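Local coordinates for protein ribonuclease-like 3 (Danio rerio, PDB 2VQ9) that cleaves RNA as a secreted pancreatic-type ribonuclease, promotes angiogenesis and kills bacteria, chiefly Gram-negative ones, without needing its RNase activity for the killing, at residues T81-G86 with V132-E137; I72-N77 with D101-I106; N63-V68 with C108-G113; V50-R55 with E114-C119. All coordinates share one frame; numbering follows the deposited sequence.

Followed from the N terminus, the end of helix 47-53 opens interaction 4, the loop 63-68 opens interaction 3, the end of strand 68-72 opens interaction 2, and the loop after helix 76-80 opens interaction 1. Strand 103-112 then closes interaction 2 and, farther along, interaction 3; the following turn, 114-119, closes interaction 4. Interaction 2 is thus nested in interaction 3, and both lie inside interaction 4. Interaction 1, closed last by strand 120-135, crosses all three. Interactions 3 and 4 form one end of the molecule, joined by the C65-C119 disulfide, while V82 packs on F103 and so brings interactions 1 and 2 into touch at the other end of the fold.

Interaction 1: residues T81-G86 with V132-E137; sequences TVCTGG and VACEGE. Unlike the reference sequence in segment 132-137: G136 (reference Ser).
One of the three disulfides of this pancreatic-type ribonuclease, C83-C134, fastens the loop after helix 76-80 to the end of the long strand 120-135. The two sulfurs, C83 SG and C134 SG, are 2.0 Å apart and twist in the left-handed sense (chi3 -87°). Each SG lies beside its own backbone N and anti to its carbonyl carbon, so that the bridge reaches across at similar settings from both sides. Deeper in the protein an apolar contact continues the cross-link: in one of the two modelled conformers of V132, V82 CG1 meets V132 CG2 at 3.7 Å, the valines slanting across one another. With V82 CG1 anti to the backbone N (chi1 -177°), that methyl is turned to the strand. V132 CG2 also lies 4.1 Å from C83 SG, so in this conformer one methyl touches both valine and disulfide. Y97 of strand 96-99 touches both V82 and C134, and the V132 side chain is about 7 Å from each of the active-site histidines H37 and H141.

The loop is held in shape by its own backbone, where G86 N donates to T81 O at 2.8 Å. On the strand side, G136, which departs from the reference serine, takes a positive phi of 62° as the chain turns away from the strand. Beyond this turn the contact becomes exposed. E137 O approaches C83 CB at 3.6 Å, and at the solvent side the methyl T84 CG2 rests 3.6 Å from E137 CB, touching the aliphatic root of the glutamate while its extended chain carries the carboxylate onward.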
loop_
_atom_site.group_PDB
_atom_site.type_symbol
_atom_site.label_atom_id
_atom_site.label_comp_id
_atom_site.label_asym_id
_atom_site.label_seq_id
_atom_site.Cartn_x
_atom_site.Cartn_y
_atom_site.Cartn_z
ATOM N N THR A 81 -6.694 2.953 11.608
ATOM C CA THR A 81 -7.349 2.240 12.711
ATOM C C THR A 81 -6.816 0.824 12.901
ATOM O O THR A 81 -7.081 0.207 13.925
ATOM C CB THR A 81 -8.882 2.155 12.546
ATOM O OG1 THR A 81 -9.200 1.325 11.414
ATOM C CG2 THR A 81 -9.493 3.545 12.376
ATOM N N VAL A 82 -6.093 0.302 11.909
ATOM C CA VAL A 82 -5.472 -0.999 12.055
ATOM C C VAL A 82 -4.423 -0.945 13.168
ATOM O O VAL A 82 -4.182 -1.957 13.838
ATOM C CB VAL A 82 -4.895 -1.525 10.712
ATOM C CG1 VAL A 82 -4.310 -2.918 10.884
ATOM C CG2 VAL A 82 -6.008 -1.584 9.670
ATOM N N CYS A 83 -3.853 0.242 13.394
ATOM C CA CYS A 83 -2.840 0.454 14.437
ATOM C C CYS A 83 -3.386 0.884 15.804
ATOM O O CYS A 83 -2.623 0.956 16.786
ATOM C CB CYS A 83 -1.830 1.509 13.987
ATOM S SG CYS A 83 -0.852 1.055 12.554
ATOM N N THR A 84 -4.672 1.194 15.876
ATOM C CA THR A 84 -5.237 1.694 17.132
ATOM C C THR A 84 -6.456 0.905 17.618
ATOM O O THR A 84 -7.423 1.485 18.110
ATOM C CB THR A 84 -5.567 3.201 17.031
ATOM O OG1 THR A 84 -6.498 3.427 15.966
ATOM C CG2 THR A 84 -4.293 4.011 16.802
ATOM N N GLY A 85 -6.410 -0.420 17.491
ATOM C CA GLY A 85 -7.499 -1.280 17.993
ATOM C C GLY A 85 -8.165 -2.136 16.937
ATOM O O GLY A 85 -8.838 -3.127 17.244
ATOM N N GLY A 86 -7.972 -1.747 15.683
ATOM C CA GLY A 86 -8.612 -2.422 14.556
ATOM C C GLY A 86 -7.781 -3.542 13.970
ATOM O O GLY A 86 -8.125 -4.087 12.922
ATOM N N VAL A 132 -0.020 -4.429 8.348
ATOM C CA VAL A 132 0.722 -3.180 8.330
ATOM C C VAL A 132 1.695 -3.164 9.517
ATOM O O VAL A 132 1.376 -3.711 10.573
ATOM C CB VAL A 132 -0.284 -1.958 8.340
ATOM C CG1 VAL A 132 -1.259 -2.029 7.136
ATOM C CG2 VAL A 132 -1.032 -1.872 9.635
ATOM N N ALA A 133 2.878 -2.577 9.324
ATOM C CA ALA A 133 3.751 -2.199 10.430
ATOM C C ALA A 133 3.286 -0.876 10.989
ATOM O O ALA A 133 3.049 0.101 10.251
ATOM C CB ALA A 133 5.220 -2.119 9.987
ATOM N N CYS A 134 3.155 -0.843 12.307
ATOM C CA CYS A 134 2.679 0.320 13.024
ATOM C C CYS A 134 3.820 0.839 13.870
ATOM O O CYS A 134 4.474 0.072 14.585
ATOM C CB CYS A 134 1.526 -0.058 13.961
ATOM S SG CYS A 134 0.048 -0.670 13.132
ATOM N N GLU A 135 4.068 2.131 13.766
ATOM C CA GLU A 135 5.028 2.795 14.635
ATOM C C GLU A 135 4.176 3.609 15.569
ATOM O O GLU A 135 3.707 4.694 15.223
ATOM C CB GLU A 135 6.006 3.625 13.807
ATOM C CG GLU A 135 6.815 2.702 12.895
ATOM C CD GLU A 135 8.044 3.332 12.281
ATOM O OE1 GLU A 135 8.401 4.468 12.672
ATOM O OE2 GLU A 135 8.655 2.665 11.407
ATOM N N GLY A 136 3.917 3.026 16.737
ATOM C CA GLY A 136 2.882 3.535 17.626
ATOM C C GLY A 136 1.539 3.461 16.926
ATOM O O GLY A 136 1.139 2.401 16.458
ATOM N N GLU A 137 0.863 4.603 16.844
ATOM C CA GLU A 137 -0.476 4.699 16.286
ATOM C C GLU A 137 -0.486 4.908 14.761
ATOM O O GLU A 137 -1.547 5.046 14.154
ATOM C CB GLU A 137 -1.249 5.830 16.971
ATOM C CG GLU A 137 -0.544 7.187 16.952
ATOM C CD GLU A 137 -1.466 8.363 17.295
ATOM O OE1 GLU A 137 -2.692 8.272 17.024
ATOM O OE2 GLU A 137 -0.960 9.390 17.821
#

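Interaction 2: residues I72-N77 with D101-I106; sequences IQANGN and DQFTVI. Unlike the reference sequence in segment 101-106: D101 (reference Asn).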
loop_
_atom_site.group_PDB
_atom_site.type_symbol
_atom_site.label_atom_id
_atom_site.label_comp_id
_atom_site.label_asym_id
_atom_site.label_seq_id
_atom_site.Cartn_x
_atom_site.Cartn_y
_atom_site.Cartn_z
ATOM N N ILE A 72 -4.377 0.132 -0.986
ATOM C CA ILE A 72 -5.563 -0.220 -0.229
ATOM C C ILE A 72 -6.666 0.748 -0.654
ATOM O O ILE A 72 -6.464 1.972 -0.639
ATOM C CB ILE A 72 -5.322 -0.066 1.243
ATOM C CG1 ILE A 72 -4.120 -0.935 1.659
ATOM C CG2 ILE A 72 -6.601 -0.437 2.015
ATOM C CD1 ILE A 72 -3.491 -0.476 2.994
ATOM N N GLN A 73 -7.815 0.191 -1.019
ATOM C CA GLN A 73 -8.962 0.978 -1.494
ATOM C C GLN A 73 -9.767 1.461 -0.284
ATOM O O GLN A 73 -10.858 0.957 -0.009
ATOM C CB GLN A 73 -9.822 0.106 -2.394
ATOM C CG GLN A 73 -10.748 0.867 -3.338
ATOM C CD GLN A 73 -11.624 -0.062 -4.100
ATOM O OE1 GLN A 73 -12.505 -0.725 -3.539
ATOM N NE2 GLN A 73 -11.404 -0.132 -5.388
ATOM N N ALA A 74 -9.211 2.435 0.425
ATOM C CA ALA A 74 -9.806 3.038 1.631
ATOM C C ALA A 74 -9.157 4.399 1.890
ATOM O O ALA A 74 -8.148 4.753 1.242
ATOM C CB ALA A 74 -9.591 2.108 2.868
ATOM N N ASN A 75 -9.730 5.161 2.833
ATOM C CA ASN A 75 -9.168 6.449 3.229
ATOM C C ASN A 75 -8.122 6.287 4.345
ATOM O O ASN A 75 -8.094 5.269 5.019
ATOM C CB ASN A 75 -10.309 7.495 3.484
ATOM C CG ASN A 75 -10.507 7.907 4.973
ATOM O OD1 ASN A 75 -9.981 7.304 5.900
ATOM N ND2 ASN A 75 -11.308 8.968 5.177
ATOM N N GLY A 76 -7.216 7.259 4.461
ATOM C CA GLY A 76 -6.107 7.203 5.397
ATOM C C GLY A 76 -6.457 7.018 6.857
ATOM O O GLY A 76 -5.878 6.178 7.534
ATOM N N ASN A 77 -7.414 7.810 7.345
ATOM C CA ASN A 77 -7.890 7.672 8.713
ATOM C C ASN A 77 -8.488 6.293 8.989
ATOM O O ASN A 77 -8.315 5.750 10.090
ATOM C CB ASN A 77 -8.906 8.778 9.036
ATOM C CG ASN A 77 -8.247 10.119 9.237
ATOM O OD1 ASN A 77 -7.026 10.244 9.126
ATOM N ND2 ASN A 77 -9.045 11.131 9.543
ATOM N N ASP A 101 -10.975 -6.420 9.831
ATOM C CA ASP A 101 -11.902 -6.420 8.688
ATOM C C ASP A 101 -11.133 -6.704 7.396
ATOM O O ASP A 101 -9.928 -6.459 7.319
ATOM C CB ASP A 101 -12.619 -5.069 8.499
ATOM C CG ASP A 101 -13.510 -4.679 9.675
ATOM O OD1 ASP A 101 -13.858 -5.568 10.488
ATOM O OD2 ASP A 101 -13.877 -3.466 9.765
ATOM N N GLN A 102 -11.861 -7.170 6.383
ATOM C CA GLN A 102 -11.340 -7.272 5.028
ATOM C C GLN A 102 -11.282 -5.861 4.445
ATOM O O GLN A 102 -12.162 -5.029 4.740
ATOM C CB GLN A 102 -12.297 -8.079 4.161
ATOM C CG GLN A 102 -12.623 -9.463 4.711
ATOM C CD GLN A 102 -11.521 -10.412 4.421
ATOM O OE1 GLN A 102 -11.050 -11.134 5.305
ATOM N NE2 GLN A 102 -11.064 -10.406 3.184
ATOM N N PHE A 103 -10.247 -5.617 3.630
ATOM C CA PHE A 103 -10.149 -4.424 2.794
ATOM C C PHE A 103 -10.008 -4.894 1.331
ATOM O O PHE A 103 -9.475 -5.968 1.047
ATOM C CB PHE A 103 -8.906 -3.604 3.161
ATOM C CG PHE A 103 -9.023 -2.818 4.444
ATOM C CD1 PHE A 103 -9.289 -1.441 4.413
ATOM C CD2 PHE A 103 -8.834 -3.441 5.685
ATOM C CE1 PHE A 103 -9.365 -0.693 5.631
ATOM C CE2 PHE A 103 -8.914 -2.716 6.894
ATOM C CZ PHE A 103 -9.180 -1.340 6.865
ATOM N N THR A 104 -10.499 -4.092 0.408
ATOM C CA THR A 104 -10.196 -4.310 -0.978
ATOM C C THR A 104 -8.835 -3.688 -1.276
ATOM O O THR A 104 -8.582 -2.514 -0.962
ATOM C CB THR A 104 -11.299 -3.726 -1.862
ATOM O OG1 THR A 104 -12.506 -4.442 -1.557
ATOM C CG2 THR A 104 -10.950 -3.888 -3.352
ATOM N N VAL A 105 -7.962 -4.505 -1.846
ATOM C CA VAL A 105 -6.678 -4.012 -2.336
ATOM C C VAL A 105 -6.540 -4.217 -3.846
ATOM O O VAL A 105 -7.080 -5.181 -4.401
ATOM C CB VAL A 105 -5.470 -4.626 -1.576
ATOM C CG1 VAL A 105 -5.617 -4.361 -0.068
ATOM C CG2 VAL A 105 -5.315 -6.146 -1.890
ATOM N N ILE A 106 -5.804 -3.320 -4.497
ATOM C CA ILE A 106 -5.448 -3.489 -5.902
ATOM C C ILE A 106 -3.929 -3.564 -5.997
ATOM O O ILE A 106 -3.206 -2.674 -5.545
ATOM C CB ILE A 106 -6.046 -2.351 -6.804
ATOM C CG1 ILE A 106 -7.593 -2.456 -6.797
ATOM C CG2 ILE A 106 -5.369 -2.359 -8.230
ATOM C CD1 ILE A 106 -8.217 -2.898 -8.042
HETATM O O HOH W 1 -11.500 -1.533 1.214
#
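Q73 runs alongside T104, the two side chains pointing the same way from neighbouring backbones. Its CB sits 3.2 Å from T104 O, the carbonyl that also accepts the Q73 backbone N-H. CG, anti to the backbone N (chi1 -160°), carries the chain along the threonine. CD then comes within 4.0 Å of T104 CG2, and OE1 settles 3.5 Å from that same methyl. The other branch of the amide, NE2, turns to I42 O and bonds there, which fixes the tip between the strand and the loop containing I42.

The backbones meet at the edge of the antiparallel sheet. I72 and V105 form a non-hydrogen-bonded pair, and next to it Q73 N donates to T104 O at 2.8 Å, with an N-H...O angle of 163°. The partner bond of an ordinary antiparallel pair is replaced by a water, which donates to Q73 O and accepts from T104 N at 2.9 Å. Q73 is the centre of an inverse gamma turn, so the strand is already bending away here toward helix 76-80, whose N-cap is N75. Inward, I72 CG2 packs obliquely against F103 CD1 at 3.7 Å, while A74 CB lies at the ring edge, near its plane. H78 meets the F103 ring from outside these segments, and the backbone of I72 is hydrogen-bonded to that of H37, the proton acceptor of the active site.

Inner carbons thus pack on carbons, whereas the backbone polar groups are met by one direct bond and one water, consistent with a strand pair that parts without leaving those groups unsatisfied.

Interaction 3: residues N63-V68 with C108-G113; sequences NDCKEV and CTLRSG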
loop_
_atom_site.group_PDB
_atom_site.type_symbol
_atom_site.label_atom_id
_atom_site.label_comp_id
_atom_site.label_asym_id
_atom_site.label_seq_id
_atom_site.Cartn_x
_atom_site.Cartn_y
_atom_site.Cartn_z
ATOM N N ASN A 63 14.283 7.623 -10.443
ATOM C CA ASN A 63 13.147 7.693 -11.300
ATOM C C ASN A 63 12.576 6.330 -11.730
ATOM O O ASN A 63 11.745 6.257 -12.637
ATOM C CB ASN A 63 13.639 8.408 -12.571
ATOM C CG ASN A 63 12.559 9.041 -13.262
ATOM O OD1 ASN A 63 11.473 9.166 -12.680
ATOM N ND2 ASN A 63 12.784 9.440 -14.532
ATOM N N ASP A 64 13.018 5.267 -11.080
ATOM C CA ASP A 64 12.781 3.912 -11.567
ATOM C C ASP A 64 11.380 3.423 -11.217
ATOM O O ASP A 64 10.879 3.735 -10.148
ATOM C CB ASP A 64 13.823 2.964 -10.980
ATOM C CG ASP A 64 15.217 3.517 -11.103
ATOM O OD1 ASP A 64 15.794 3.328 -12.172
ATOM O OD2 ASP A 64 15.698 4.186 -10.163
ATOM N N CYS A 65 10.744 2.719 -12.155
ATOM C CA CYS A 65 9.404 2.131 -11.919
ATOM C C CYS A 65 9.475 1.088 -10.799
ATOM O O CYS A 65 10.310 0.183 -10.867
ATOM C CB CYS A 65 8.917 1.445 -13.210
ATOM S SG CYS A 65 8.767 2.480 -14.674
ATOM N N LYS A 66 8.626 1.230 -9.776
ATOM C CA LYS A 66 8.446 0.193 -8.753
ATOM C C LYS A 66 7.785 -1.001 -9.445
ATOM O O LYS A 66 6.881 -0.818 -10.298
ATOM C CB LYS A 66 7.593 0.733 -7.608
ATOM C CG LYS A 66 7.596 -0.216 -6.391
ATOM C CD LYS A 66 6.985 0.433 -5.163
ATOM C CE LYS A 66 7.216 -0.477 -3.955
ATOM N NZ LYS A 66 6.159 -0.238 -2.988
ATOM N N GLU A 67 8.260 -2.208 -9.132
ATOM C CA GLU A 67 7.833 -3.415 -9.848
ATOM C C GLU A 67 6.455 -3.866 -9.416
ATOM O O GLU A 67 5.628 -4.256 -10.245
ATOM C CB GLU A 67 8.856 -4.553 -9.658
ATOM C CG GLU A 67 10.233 -4.241 -10.266
ATOM C CD GLU A 67 11.345 -5.218 -9.819
ATOM O OE1 GLU A 67 11.086 -6.396 -9.493
ATOM O OE2 GLU A 67 12.515 -4.790 -9.786
ATOM N N VAL A 68 6.230 -3.858 -8.109
ATOM C CA VAL A 68 4.943 -4.274 -7.560
ATOM C C VAL A 68 4.546 -3.309 -6.470
ATOM O O VAL A 68 5.363 -2.976 -5.577
ATOM C CB VAL A 68 5.003 -5.735 -6.946
ATOM C CG1 VAL A 68 3.584 -6.185 -6.487
ATOM C CG2 VAL A 68 5.577 -6.753 -7.997
ATOM N N CYS A 108 -0.722 -3.559 -8.268
ATOM C CA CYS A 108 -0.220 -3.048 -9.547
ATOM C C CYS A 108 1.146 -3.664 -9.833
ATOM O O CYS A 108 2.099 -3.463 -9.090
ATOM C CB CYS A 108 -0.073 -1.515 -9.472
ATOM S SG CYS A 108 -1.617 -0.628 -9.166
ATOM N N THR A 109 1.223 -4.430 -10.911
ATOM C CA THR A 109 2.440 -5.162 -11.250
ATOM C C THR A 109 2.937 -4.647 -12.584
ATOM O O THR A 109 2.175 -4.607 -13.550
ATOM C CB THR A 109 2.144 -6.662 -11.344
ATOM O OG1 THR A 109 1.677 -7.102 -10.057
ATOM C CG2 THR A 109 3.436 -7.412 -11.696
ATOM N N LEU A 110 4.218 -4.281 -12.633
ATOM C CA LEU A 110 4.787 -3.632 -13.808
ATOM C C LEU A 110 4.836 -4.557 -15.059
ATOM O O LEU A 110 5.378 -5.671 -15.015
ATOM C CB LEU A 110 6.205 -3.111 -13.445
ATOM C CG LEU A 110 6.986 -2.279 -14.465
ATOM C CD1 LEU A 110 6.361 -0.890 -14.604
ATOM C CD2 LEU A 110 8.438 -2.161 -13.970
ATOM N N ARG A 111 4.252 -4.068 -16.141
ATOM C CA ARG A 111 4.087 -4.786 -17.418
ATOM C C ARG A 111 5.160 -4.313 -18.391
ATOM O O ARG A 111 5.636 -5.066 -19.257
ATOM C CB ARG A 111 2.733 -4.320 -17.980
ATOM C CG ARG A 111 1.784 -5.325 -18.412
ATOM C CD ARG A 111 0.633 -4.557 -19.043
ATOM N NE ARG A 111 0.218 -5.148 -20.315
ATOM C CZ ARG A 111 0.151 -4.487 -21.468
ATOM N NH1 ARG A 111 0.475 -3.195 -21.522
ATOM N NH2 ARG A 111 -0.236 -5.121 -22.578
ATOM N N SER A 112 5.503 -3.023 -18.315
ATOM C CA SER A 112 6.574 -2.456 -19.153
ATOM C C SER A 112 7.039 -1.104 -18.628
ATOM O O SER A 112 6.363 -0.502 -17.802
ATOM C CB SER A 112 6.123 -2.330 -20.607
ATOM O OG SER A 112 5.262 -1.222 -20.796
ATOM N N GLY A 113 8.184 -0.642 -19.125
ATOM C CA GLY A 113 8.767 0.633 -18.708
ATOM C C GLY A 113 9.804 0.470 -17.636
ATOM O O GLY A 113 9.711 -0.435 -16.811
#
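The carbonyl group of E67 meets the strand through its oxygen: L110 N donates to E67 O at 2.8 Å, lying in the carbonyl plane, with an N-H...O angle of 161°. E67 O also receives a CA-H...O contact from T109 CA, and L110 CB lies 3.4 Å from E67 O. A second contact of this kind runs the other way, with V68 CA 3.3 Å from C108 O. These contacts flank the antiparallel, non-hydrogen-bonded pair V68 and T109, whose side chains lie side by side, V68 CG1 near T109 OG1.

L110 folds back toward the loop. Its CG is anti to the backbone N (chi1 -175°), and the fork straddles C65 CB, with L110 CD1 and L110 CD2 both 3.7 Å from it. C65 SG, disulfide-bonded to C119, rests 3.7 Å from G113 C, just past the classic beta bulge at R111 and S112.

The polar tips point elsewhere: E67 OE2 forms a salt bridge to R58, and K66 NZ bonds N69 OD1. K66 to V68 belong to the substrate-binding segment that continues through N69 and T70, and C65-K66 begin the CKxxNTF signature of pancreatic ribonucleases.

Interaction 4: residues V50-R55 with E114-C119; sequences VMRQRR and ERHPNC. Unlike the reference sequence in segment 50-55: R55 (reference Gly).
The imidazole of H116 is wedged against the last turn of helix 47-53, standing oblique to the backbone of M51, R52 and R55. Its CE1 approaches M51 O at 3.3 Å, and ND1 lies 3.8 Å from R52 CA. The ring lies between C119 SG and R55 CA: C119 SG stands over one face, 3.3 Å above the ring plane and offset toward the rim, and R55 CA lies over the opposite face, also off-centre. CG of H116 sits beside the backbone N and anti to the carbonyl carbon (chi1 -66°), a setting that sends the ring from the turn toward the helix. NE2 then reaches I56 O, just past the helix end, and this hydrogen bond holds the ring's rotation.

R52 approaches the same turn from farther out. Its chain leaves the helix extended and bends at chi3 (52°), with CD 3.9 Å from P117 CB; the arginine and the proline ring cross at a slant, and the guanidinium stays clear of the imidazole, R52 NE being 6.7 Å from H116 ND1.

Both partners sit on chain reversals. P117 follows a cis peptide bond, and N118 N donates to R115 O at 2.8 Å, the pattern of a type VI turn, as in the corresponding cis-proline turn of RNase A. Across the contact the helix finishes in a Schellman motif, R55 taking a positive phi (52°) where the reference has glycine, with R55 N bonded to R52 O at 3.0 Å. R54, the residue at the experimentally mapped cleavage site, turns its guanidinium away from this turn and hydrogen-bonds T35 O and V38 O through NH1.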
loop_
_atom_site.group_PDB
_atom_site.type_symbol
_atom_site.label_atom_id
_atom_site.label_comp_id
_atom_site.label_asym_id
_atom_site.label_seq_id
_atom_site.Cartn_x
_atom_site.Cartn_y
_atom_site.Cartn_z
ATOM N N VAL A 50 -1.978 6.838 -11.264
ATOM C CA VAL A 50 -1.626 7.100 -9.862
ATOM C C VAL A 50 -0.153 6.798 -9.564
ATOM O O VAL A 50 0.523 7.569 -8.868
ATOM C CB VAL A 50 -2.567 6.349 -8.883
ATOM C CG1 VAL A 50 -2.208 6.655 -7.432
ATOM C CG2 VAL A 50 -3.996 6.737 -9.178
ATOM N N MET A 51 0.367 5.692 -10.102
ATOM C CA MET A 51 1.800 5.404 -9.926
ATOM C C MET A 51 2.684 6.543 -10.462
ATOM O O MET A 51 3.692 6.892 -9.857
ATOM C CB MET A 51 2.147 4.075 -10.614
ATOM C CG MET A 51 1.579 2.821 -9.896
ATOM S SD MET A 51 2.227 2.505 -8.220
ATOM C CE MET A 51 3.868 1.873 -8.602
ATOM N N ARG A 52 2.286 7.130 -11.586
ATOM C CA ARG A 52 3.025 8.236 -12.195
ATOM C C ARG A 52 2.869 9.539 -11.427
ATOM O O ARG A 52 3.853 10.220 -11.092
ATOM C CB ARG A 52 2.555 8.437 -13.645
ATOM C CG ARG A 52 3.310 9.584 -14.379
ATOM C CD ARG A 52 2.756 9.727 -15.786
ATOM N NE ARG A 52 1.304 9.846 -15.733
ATOM C CZ ARG A 52 0.619 10.922 -15.314
ATOM N NH1 ARG A 52 1.231 12.047 -14.905
ATOM N NH2 ARG A 52 -0.709 10.861 -15.298
ATOM N N GLN A 53 1.619 9.873 -11.140
ATOM C CA GLN A 53 1.303 11.145 -10.488
ATOM C C GLN A 53 1.912 11.224 -9.087
ATOM O O GLN A 53 2.515 12.260 -8.702
ATOM C CB GLN A 53 -0.215 11.303 -10.448
ATOM C CG GLN A 53 -0.703 12.721 -10.333
ATOM C CD GLN A 53 -2.119 12.853 -10.865
ATOM O OE1 GLN A 53 -2.347 13.386 -11.960
ATOM N NE2 GLN A 53 -3.060 12.304 -10.138
ATOM N N ARG A 54 1.834 10.114 -8.338
ATOM C CA ARG A 54 2.458 10.048 -7.010
ATOM C C ARG A 54 3.939 9.794 -7.059
ATOM O O ARG A 54 4.605 9.830 -6.028
ATOM C CB ARG A 54 1.774 9.007 -6.110
ATOM C CG ARG A 54 0.298 9.302 -5.875
ATOM C CD ARG A 54 -0.295 8.300 -4.894
ATOM N NE ARG A 54 -1.684 8.628 -4.559
ATOM C CZ ARG A 54 -2.328 8.092 -3.531
ATOM N NH1 ARG A 54 -1.707 7.178 -2.776
ATOM N NH2 ARG A 54 -3.593 8.450 -3.258
ATOM N N ARG A 55 4.457 9.571 -8.260
ATOM C CA ARG A 55 5.886 9.287 -8.488
ATOM C C ARG A 55 6.415 8.151 -7.598
ATOM O O ARG A 55 7.409 8.292 -6.855
ATOM C CB ARG A 55 6.741 10.569 -8.381
ATOM C CG ARG A 55 8.032 10.524 -9.208
ATOM C CD ARG A 55 8.843 11.816 -9.058
ATOM N NE ARG A 55 10.139 11.781 -9.787
ATOM C CZ ARG A 55 11.271 11.314 -9.273
ATOM N NH1 ARG A 55 11.272 10.816 -8.046
ATOM N NH2 ARG A 55 12.413 11.331 -9.978
ATOM N N GLU A 114 10.809 1.342 -17.655
ATOM C CA GLU A 114 11.894 1.293 -16.688
ATOM C C GLU A 114 11.905 2.546 -15.827
ATOM O O GLU A 114 12.303 2.492 -14.671
ATOM C CB GLU A 114 13.248 1.176 -17.376
ATOM C CG GLU A 114 13.412 -0.136 -18.125
ATOM C CD GLU A 114 14.791 -0.672 -17.973
ATOM O OE1 GLU A 114 15.774 0.051 -18.329
ATOM O OE2 GLU A 114 14.883 -1.809 -17.452
ATOM N N ARG A 115 11.500 3.672 -16.407
ATOM C CA ARG A 115 11.478 4.923 -15.642
ATOM C C ARG A 115 10.183 5.696 -15.892
ATOM O O ARG A 115 9.578 5.581 -16.972
ATOM C CB ARG A 115 12.711 5.787 -15.985
ATOM C CG ARG A 115 14.050 5.249 -15.452
ATOM C CD ARG A 115 15.265 6.061 -15.959
ATOM N NE ARG A 115 16.516 5.407 -15.563
ATOM C CZ ARG A 115 17.241 4.646 -16.381
ATOM N NH1 ARG A 115 16.878 4.495 -17.652
ATOM N NH2 ARG A 115 18.355 4.070 -15.947
ATOM N N HIS A 116 9.748 6.495 -14.910
ATOM C CA HIS A 116 8.617 7.395 -15.171
ATOM C C HIS A 116 9.038 8.330 -16.309
ATOM O O HIS A 116 10.206 8.696 -16.401
ATOM C CB HIS A 116 8.250 8.193 -13.909
ATOM C CG HIS A 116 7.724 7.335 -12.802
ATOM N ND1 HIS A 116 6.458 6.801 -12.821
ATOM C CD2 HIS A 116 8.299 6.902 -11.656
ATOM C CE1 HIS A 116 6.269 6.080 -11.727
ATOM N NE2 HIS A 116 7.379 6.113 -11.014
ATOM N N PRO A 117 8.100 8.734 -17.178
ATOM C CA PRO A 117 6.655 8.529 -17.153
ATOM C C PRO A 117 6.203 7.310 -17.948
ATOM O O PRO A 117 5.058 7.261 -18.409
ATOM C CB PRO A 117 6.119 9.829 -17.772
ATOM C CG PRO A 117 7.210 10.223 -18.775
ATOM C CD PRO A 117 8.512 9.643 -18.277
ATOM N N ASN A 118 7.084 6.321 -18.092
ATOM C CA ASN A 118 6.780 5.164 -18.942
ATOM C C ASN A 118 6.358 3.900 -18.210
ATOM O O ASN A 118 6.308 2.826 -18.828
ATOM C CB ASN A 118 7.973 4.860 -19.862
ATOM C CG ASN A 118 8.498 6.098 -20.534
ATOM O OD1 ASN A 118 7.723 6.874 -21.143
ATOM N ND2 ASN A 118 9.797 6.324 -20.413
ATOM N N CYS A 119 6.054 4.014 -16.913
ATOM C CA CYS A 119 5.673 2.839 -16.113
ATOM C C CYS A 119 4.241 2.401 -16.454
ATOM O O CYS A 119 3.288 3.193 -16.346
ATOM C CB CYS A 119 5.828 3.102 -14.596
ATOM S SG CYS A 119 7.377 3.855 -14.148
#